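Local coordinates for protein nucleocapsid (Crimean-congo hemorrhagic fever virus, PDB 4AKL) that probably binds single- and double-stranded RNA to package the viral genome, and probably cuts double-stranded DNA without sequence preference, at residues K104-S109 against T306-Y311; I111-E116 against Y374-V379; Y311-K316 against A382-E387. One frame throughout, in Å; residues are numbered along the deposited sequence.

Interaction 1: residues K104-S109 against T306-Y311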
# COMPACT_ATOMS: atom_id res chain seq x y z
N LYS A 104 10.39 8.46 -12.14
CA LYS A 104 11.68 9.03 -11.81
C LYS A 104 11.68 9.82 -10.48
O LYS A 104 12.71 9.92 -9.82
CB LYS A 104 12.22 9.91 -12.99
CG LYS A 104 11.44 11.17 -13.28
CD LYS A 104 12.23 12.24 -14.12
CE LYS A 104 12.26 11.97 -15.65
NZ LYS A 104 12.15 13.26 -16.46
N SER A 105 10.52 10.36 -10.08
CA SER A 105 10.46 11.21 -8.87
C SER A 105 10.89 10.47 -7.59
O SER A 105 11.51 11.08 -6.69
CB SER A 105 9.06 11.89 -8.71
OG SER A 105 8.03 10.96 -8.46
N TRP A 106 10.58 9.18 -7.52
CA TRP A 106 11.02 8.30 -6.44
C TRP A 106 12.15 7.36 -6.85
O TRP A 106 13.07 7.12 -6.04
CB TRP A 106 9.84 7.51 -5.84
CG TRP A 106 8.83 6.89 -6.77
CD1 TRP A 106 7.78 7.51 -7.39
CD2 TRP A 106 8.76 5.53 -7.15
NE1 TRP A 106 7.08 6.64 -8.14
CE2 TRP A 106 7.65 5.40 -8.02
CE3 TRP A 106 9.52 4.41 -6.85
CZ2 TRP A 106 7.29 4.20 -8.58
CZ3 TRP A 106 9.17 3.21 -7.43
CH2 TRP A 106 8.05 3.11 -8.27
N ASP A 107 12.10 6.80 -8.05
CA ASP A 107 13.12 5.83 -8.51
C ASP A 107 14.53 6.43 -8.59
O ASP A 107 15.49 5.81 -8.11
CB ASP A 107 12.68 5.20 -9.86
CG ASP A 107 13.76 4.29 -10.49
OD1 ASP A 107 14.21 3.31 -9.83
OD2 ASP A 107 14.12 4.55 -11.70
N GLU A 108 14.67 7.61 -9.16
CA GLU A 108 15.98 8.28 -9.26
C GLU A 108 16.44 8.90 -7.92
O GLU A 108 17.58 9.37 -7.78
CB GLU A 108 15.96 9.33 -10.40
CG GLU A 108 16.05 8.68 -11.77
CD GLU A 108 16.20 9.69 -12.93
OE1 GLU A 108 16.19 10.93 -12.72
OE2 GLU A 108 16.34 9.21 -14.08
N SER A 109 15.55 8.89 -6.93
CA SER A 109 15.85 9.38 -5.59
C SER A 109 15.91 8.23 -4.59
O SER A 109 15.91 8.50 -3.41
CB SER A 109 14.78 10.39 -5.14
OG SER A 109 14.99 11.57 -5.88
N THR A 306 1.64 -4.22 -2.65
CA THR A 306 2.50 -5.36 -2.43
C THR A 306 3.06 -5.93 -3.71
O THR A 306 4.24 -6.17 -3.81
CB THR A 306 1.75 -6.45 -1.60
OG1 THR A 306 1.47 -5.91 -0.31
CG2 THR A 306 2.57 -7.77 -1.41
N VAL A 307 2.22 -6.12 -4.70
CA VAL A 307 2.70 -6.70 -5.89
C VAL A 307 3.55 -5.69 -6.71
O VAL A 307 4.59 -6.07 -7.25
CB VAL A 307 1.55 -7.36 -6.71
CG1 VAL A 307 0.64 -6.34 -7.33
CG2 VAL A 307 2.18 -8.29 -7.80
N PHE A 308 3.13 -4.43 -6.75
CA PHE A 308 3.86 -3.41 -7.50
C PHE A 308 5.26 -3.22 -6.95
O PHE A 308 6.26 -3.23 -7.70
CB PHE A 308 3.10 -2.08 -7.52
CG PHE A 308 3.80 -1.00 -8.28
CD1 PHE A 308 4.01 -1.11 -9.65
CD2 PHE A 308 4.29 0.11 -7.63
CE1 PHE A 308 4.65 -0.14 -10.35
CE2 PHE A 308 4.93 1.08 -8.29
CZ PHE A 308 5.12 0.99 -9.67
N SER A 309 5.32 -3.00 -5.63
CA SER A 309 6.57 -2.79 -4.96
C SER A 309 7.41 -4.04 -5.13
O SER A 309 8.58 -3.95 -5.38
CB SER A 309 6.37 -2.40 -3.48
OG SER A 309 6.09 -1.02 -3.28
N SER A 310 6.82 -5.22 -5.03
CA SER A 310 7.63 -6.40 -5.21
C SER A 310 8.30 -6.51 -6.60
O SER A 310 9.46 -6.95 -6.68
CB SER A 310 6.84 -7.68 -4.83
OG SER A 310 6.63 -7.70 -3.37
N TYR A 311 7.59 -6.10 -7.65
CA TYR A 311 8.12 -6.12 -9.01
C TYR A 311 9.17 -5.01 -9.20
O TYR A 311 10.19 -5.20 -9.92
CB TYR A 311 6.99 -6.04 -10.05
CG TYR A 311 6.59 -7.41 -10.55
CD1 TYR A 311 7.32 -8.04 -11.52
CD2 TYR A 311 5.52 -8.10 -10.00
CE1 TYR A 311 6.98 -9.31 -11.98
CE2 TYR A 311 5.17 -9.36 -10.44
CZ TYR A 311 5.90 -9.97 -11.43
OH TYR A 311 5.57 -11.21 -11.82

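Interaction 2: residues I111-E116 against Y374-V379. Unlike the reference sequence in segment 111-116: Ile111 (reference Thr).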
# COMPACT_ATOMS: atom_id res chain seq x y z
N ILE A 111 18.19 6.43 -3.38
CA ILE A 111 19.26 6.53 -2.40
C ILE A 111 18.82 7.45 -1.22
O ILE A 111 19.07 7.14 -0.05
CB ILE A 111 20.55 7.01 -3.14
CG1 ILE A 111 21.07 5.87 -4.07
CG2 ILE A 111 21.62 7.40 -2.19
CD1 ILE A 111 22.20 6.40 -5.12
N GLU A 112 18.16 8.58 -1.53
CA GLU A 112 17.66 9.49 -0.53
C GLU A 112 16.51 8.90 0.25
O GLU A 112 16.38 9.17 1.46
CB GLU A 112 17.22 10.80 -1.17
CG GLU A 112 16.77 11.83 -0.21
CD GLU A 112 16.56 13.20 -0.85
OE1 GLU A 112 16.15 13.29 -2.03
OE2 GLU A 112 16.78 14.17 -0.17
N LEU A 113 15.67 8.11 -0.40
CA LEU A 113 14.48 7.54 0.25
C LEU A 113 14.83 6.40 1.24
O LEU A 113 14.05 6.06 2.12
CB LEU A 113 13.41 7.12 -0.81
CG LEU A 113 12.71 8.23 -1.65
CD1 LEU A 113 11.74 7.57 -2.72
CD2 LEU A 113 11.94 9.23 -0.79
N LYS A 114 16.03 5.85 1.11
CA LYS A 114 16.56 4.93 2.10
C LYS A 114 16.85 5.72 3.44
O LYS A 114 16.98 5.10 4.48
CB LYS A 114 17.89 4.28 1.61
CG LYS A 114 17.77 3.13 0.61
CD LYS A 114 19.19 2.64 0.11
CE LYS A 114 20.15 2.22 1.23
NZ LYS A 114 21.24 1.31 0.73
N VAL A 115 16.94 7.03 3.37
CA VAL A 115 17.33 7.87 4.50
C VAL A 115 16.20 8.79 4.99
O VAL A 115 15.99 8.90 6.18
CB VAL A 115 18.55 8.74 4.10
CG1 VAL A 115 18.94 9.68 5.19
CG2 VAL A 115 19.80 7.82 3.69
N GLU A 116 15.49 9.43 4.05
CA GLU A 116 14.53 10.50 4.37
C GLU A 116 13.10 10.18 4.04
O GLU A 116 12.78 9.34 3.14
CB GLU A 116 14.84 11.79 3.61
CG GLU A 116 16.31 12.25 3.50
CD GLU A 116 16.83 13.01 4.74
OE1 GLU A 116 16.09 13.03 5.77
OE2 GLU A 116 17.97 13.57 4.66
N TYR A 374 6.90 6.43 8.25
CA TYR A 374 7.01 7.42 7.22
C TYR A 374 7.70 6.99 5.94
O TYR A 374 7.65 7.73 4.95
CB TYR A 374 7.75 8.63 7.76
CG TYR A 374 6.99 9.37 8.80
CD1 TYR A 374 5.73 9.89 8.52
CD2 TYR A 374 7.55 9.59 10.06
CE1 TYR A 374 5.01 10.61 9.47
CE2 TYR A 374 6.85 10.30 11.01
CZ TYR A 374 5.57 10.81 10.70
OH TYR A 374 4.87 11.51 11.64
N MET A 375 8.36 5.86 5.97
CA MET A 375 9.12 5.37 4.83
C MET A 375 8.29 5.31 3.57
O MET A 375 7.11 4.96 3.63
CB MET A 375 9.65 3.96 5.13
CG MET A 375 10.65 3.46 4.14
SD MET A 375 11.36 1.86 4.65
CE MET A 375 12.47 2.39 5.88
N HIS A 376 8.90 5.63 2.45
CA HIS A 376 8.22 5.53 1.13
C HIS A 376 7.96 4.08 0.84
O HIS A 376 8.81 3.20 1.13
CB HIS A 376 9.05 6.17 0.05
CG HIS A 376 8.38 6.29 -1.29
ND1 HIS A 376 8.24 5.23 -2.15
CD2 HIS A 376 7.84 7.36 -1.93
CE1 HIS A 376 7.64 5.64 -3.25
NE2 HIS A 376 7.39 6.93 -3.14
N PRO A 377 6.77 3.77 0.22
CA PRO A 377 6.36 2.38 0.01
C PRO A 377 7.14 1.56 -0.98
O PRO A 377 6.90 0.32 -1.08
CB PRO A 377 4.92 2.51 -0.50
CG PRO A 377 4.81 3.87 -1.08
CD PRO A 377 5.66 4.68 -0.13
N ALA A 378 8.03 2.20 -1.70
CA ALA A 378 8.88 1.53 -2.69
C ALA A 378 10.25 1.21 -2.10
O ALA A 378 11.10 0.73 -2.83
CB ALA A 378 9.06 2.40 -3.90
N VAL A 379 10.45 1.48 -0.80
CA VAL A 379 11.72 1.23 -0.14
C VAL A 379 11.72 -0.14 0.57
O VAL A 379 10.84 -0.42 1.42
CB VAL A 379 12.09 2.35 0.84
CG1 VAL A 379 13.47 2.08 1.56
CG2 VAL A 379 12.10 3.70 0.11
O HOH W 1 11.54 7.02 2.48

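Interaction 3: residues Y311-K316 against A382-E387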
# COMPACT_ATOMS: atom_id res chain seq x y z
N TYR A 311 7.59 -6.10 -7.65
CA TYR A 311 8.12 -6.12 -9.01
C TYR A 311 9.17 -5.01 -9.20
O TYR A 311 10.19 -5.20 -9.92
CB TYR A 311 6.99 -6.04 -10.05
CG TYR A 311 6.59 -7.41 -10.55
CD1 TYR A 311 7.32 -8.04 -11.52
CD2 TYR A 311 5.52 -8.10 -10.00
CE1 TYR A 311 6.98 -9.31 -11.98
CE2 TYR A 311 5.17 -9.36 -10.44
CZ TYR A 311 5.90 -9.97 -11.43
OH TYR A 311 5.57 -11.21 -11.82
N TYR A 312 8.96 -3.86 -8.55
CA TYR A 312 9.92 -2.80 -8.57
C TYR A 312 11.27 -3.30 -8.01
O TYR A 312 12.34 -2.98 -8.55
CB TYR A 312 9.41 -1.61 -7.79
CG TYR A 312 10.41 -0.52 -7.67
CD1 TYR A 312 10.86 0.15 -8.81
CD2 TYR A 312 10.92 -0.14 -6.44
CE1 TYR A 312 11.80 1.18 -8.72
CE2 TYR A 312 11.90 0.91 -6.34
CZ TYR A 312 12.32 1.55 -7.47
OH TYR A 312 13.27 2.57 -7.39
N TRP A 313 11.22 -4.10 -6.93
CA TRP A 313 12.45 -4.58 -6.29
C TRP A 313 13.14 -5.59 -7.17
O TRP A 313 14.37 -5.57 -7.27
CB TRP A 313 12.20 -5.11 -4.86
CG TRP A 313 11.73 -4.00 -3.92
CD1 TRP A 313 12.17 -2.68 -3.91
CD2 TRP A 313 10.74 -4.09 -2.92
NE1 TRP A 313 11.51 -1.97 -2.94
CE2 TRP A 313 10.62 -2.82 -2.31
CE3 TRP A 313 9.94 -5.14 -2.45
CZ2 TRP A 313 9.75 -2.57 -1.29
CZ3 TRP A 313 9.07 -4.89 -1.44
CH2 TRP A 313 8.97 -3.61 -0.86
N LEU A 314 12.37 -6.45 -7.81
CA LEU A 314 12.95 -7.32 -8.82
C LEU A 314 13.66 -6.51 -9.91
O LEU A 314 14.82 -6.79 -10.23
CB LEU A 314 11.90 -8.15 -9.49
CG LEU A 314 11.13 -9.20 -8.75
CD1 LEU A 314 10.25 -9.93 -9.79
CD2 LEU A 314 12.07 -10.19 -7.99
N TYR A 315 12.98 -5.50 -10.44
CA TYR A 315 13.58 -4.64 -11.45
C TYR A 315 14.88 -4.01 -10.93
O TYR A 315 15.92 -4.16 -11.55
CB TYR A 315 12.55 -3.62 -11.96
CG TYR A 315 13.13 -2.44 -12.58
CD1 TYR A 315 13.57 -2.47 -13.92
CD2 TYR A 315 13.25 -1.28 -11.88
CE1 TYR A 315 14.13 -1.30 -14.51
CE2 TYR A 315 13.81 -0.13 -12.47
CZ TYR A 315 14.24 -0.16 -13.78
OH TYR A 315 14.78 1.00 -14.33
N LYS A 316 14.83 -3.36 -9.76
CA LYS A 316 16.01 -2.74 -9.20
C LYS A 316 17.16 -3.69 -8.92
O LYS A 316 18.27 -3.27 -9.02
CB LYS A 316 15.70 -2.00 -7.90
CG LYS A 316 14.87 -0.80 -8.09
CD LYS A 316 15.56 0.32 -8.99
CE LYS A 316 16.45 1.22 -8.14
NZ LYS A 316 16.75 2.48 -8.88
N ALA A 382 14.29 -5.47 5.57
CA ALA A 382 14.30 -6.89 5.91
C ALA A 382 12.85 -7.35 6.14
O ALA A 382 12.46 -8.36 5.62
CB ALA A 382 15.22 -7.19 7.17
N GLY A 383 12.05 -6.57 6.88
CA GLY A 383 10.68 -6.92 7.12
C GLY A 383 9.81 -6.90 5.86
O GLY A 383 8.84 -7.63 5.79
N ARG A 384 10.16 -6.10 4.85
CA ARG A 384 9.41 -6.09 3.55
C ARG A 384 9.75 -7.24 2.62
O ARG A 384 9.06 -7.45 1.65
CB ARG A 384 9.58 -4.74 2.89
CG ARG A 384 8.63 -3.72 3.57
CD ARG A 384 8.86 -2.32 3.08
NE ARG A 384 7.80 -1.43 3.52
CZ ARG A 384 7.69 -0.16 3.22
NH1 ARG A 384 8.60 0.46 2.44
NH2 ARG A 384 6.64 0.50 3.71
N ILE A 385 10.77 -8.05 2.95
CA ILE A 385 11.07 -9.23 2.17
C ILE A 385 9.81 -10.16 2.11
O ILE A 385 9.56 -10.82 1.07
CB ILE A 385 12.38 -9.93 2.66
CG1 ILE A 385 13.64 -9.17 2.12
CG2 ILE A 385 12.46 -11.37 2.19
CD1 ILE A 385 13.99 -9.36 0.58
N SER A 386 9.03 -10.15 3.19
CA SER A 386 7.78 -10.88 3.25
C SER A 386 6.73 -10.46 2.15
O SER A 386 5.95 -11.28 1.74
CB SER A 386 7.14 -10.80 4.66
OG SER A 386 6.81 -9.46 5.01
N GLU A 387 6.78 -9.20 1.67
CA GLU A 387 5.91 -8.72 0.58
C GLU A 387 6.28 -9.47 -0.68
O GLU A 387 5.42 -10.00 -1.36
CB GLU A 387 6.09 -7.21 0.33
CG GLU A 387 5.82 -6.29 1.52
CD GLU A 387 4.37 -6.09 1.76
OE1 GLU A 387 3.66 -5.89 0.80
OE2 GLU A 387 3.92 -6.13 2.92

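Interaction 1: residues K104-S109 against T306-Y311
Trp106 and Phe308 meet across this contact as two aromatic rims, the indole reaching out from the short helix 104-107 and the phenyl from helix 306-316. At the base of the Trp106 side chain, CB packs against the ring of His376. The first torsion places CG between the backbone N and the carbonyl carbon (chi1 44°), which directs the indole toward helix 306-316. Farther out, the five-membered ring presents NE1 to Asn125 OD1, a hydrogen bond that satisfies the one polar atom of this buried ring, while CE3 lies on Ala378 and CZ3 on Tyr312. The far end of the benzo ring touches Phe308: CH2 is 3.7 Å from Phe308 CE2, and CZ2 is 4.0 Å from Phe308 CZ. Neither ring lies over the face of the other. The centroids of the Phe308 ring and the Trp106 six-membered ring are 6.0 Å apart with planes at 73°, and Trp106 CZ2 sits in the plane of the phenyl at its edge. Phe308, with CG anti to its backbone N (chi1 -180°), approaches from the opposite direction. Tryptophan suits the place because its long ring reaches helix 306-316 while NE1 can still be bonded; the apolar phenyl suits a place enclosed by Trp106, Trp133, Trp95 and Ala130. On its own helix, Ser310 OG donates back to Thr306 O, one turn earlier, over 2.9 Å, and Ser310 N reaches the same oxygen from the other face of the carbonyl, at 3.0 Å. The contact joins parts of the head domain that are far apart in sequence, with helix 120-136 lining it through Asn125, Ala130 and Trp133, and helix 86-98 supporting Phe308 through Trp95.

Interaction 2: residues I111-E116 against Y374-V379
The type I beta turn from His376 to Val379, part of the long loop that precedes helix 385-392, takes up Leu113 of the short helix 110-113. One methyl of the leucine makes a CH-pi contact: Leu113 CD1 stands 4.1 Å from the centroid of the His376 ring, 19° off the ring normal, and closest to CG at 3.9 Å. Pro377 CD lies over the opposite face, likewise toward the rim. The rotation of the imidazole is fixed at both nitrogens. His376 ND1 accepts from Ala378 N inside the turn at 3.1 Å, with the donor tilted 19° from the ring plane, and NE2 is bonded to Gln122 O. Histidine suits the place because it offers a flat pi face for a methyl, and two ring nitrogens, one accepting and one donating.

Beside it, Val379 has CG1 anti to the backbone N (chi1 180°), which leaves CG2 facing the helix. Val379 CG2 rests 3.8 Å from Leu113 CB. A branched valine fits here because both methyls border the Leu113 carbonyl, and CG1 also reaches Lys114 CA. Where the two backbones stay apart, a water bridges them. It donates to Leu113 O and to Glu116 O, each 2.7 Å from the water oxygen, and accepts from His376 N at 3.0 Å, so three main-chain groups that do not reach one another share one partner. CB of Lys114 leaves its backbone away from the loop, and NZ is hydrogen-bonded to the main-chain O of Glu361.

Helix 120-136 backs the site through Gln122, Leu123 and Tyr126, Leu113 also packs on the backbone carbonyl and CB of Trp106 in helix 104-107, and the loop residues Ala364 and Phe368 lie against Val379 and Met375.

Interaction 3: residues Y311-K316 against A382-E387
Trp313 gives up the most surface here, and it meets Arg384 and Glu387 with the outer corner of its benzo ring. Trp313 CH2 lies 4.0 Å from Arg384 CB and 4.1 Å from Arg384 CD, so of the side chain the aliphatic part does the touching, running across the tryptophan at about a right angle; the main chain adds Arg384 O, 4.0 Å from Trp313 CZ3. The arginine chain is extended from CG to NE and carries the guanidinium past the ring to Val379 O and His376 O, both bonded to NH1. An arginine can thus offer methylenes to an aromatic group and still place its charge on carbonyls of the preceding loop. The arrangement is helix packing against a turn: helix 306-316 sets its indole against Arg384 of the type I beta turn Ala382-Ile385 and Glu387 of helix 385-392. Glu387 CB approaches the indole at its edge, near the ring plane, 4.2 Å from Trp313 CZ3. A bend at the second torsion (chi2 -77°) then leads the carboxylate away from the tryptophan, where it pairs with Lys411 and with the hydroxyl of Thr306. Trp313 NE1, at the other side of the indole, donates to Ala378 O.

How the interactions relate
All three interactions are largely buried; interaction 1 is wholly so, while the other two each include a partly exposed residue, Lys114 and Arg384. Interactions 1 and 3 use the same helix, 306-316, from different sides: Phe308 looks toward helix 104-107, Trp313 toward helix 385-392. Interaction 2 lies beside both, its turn accepting Ser309 OG at Pro377 O and bonding to the indole of interaction 3 as well. The chemistry shifts accordingly. Interaction 1 is purely aromatic, interaction 2 mixes aliphatic groups with an imidazole and a bridging water, and interaction 3 sets an indole against the aliphatic parts of charged residues. A polar link ties interactions 1 and 3 further, with Asp107 bonded to Tyr312.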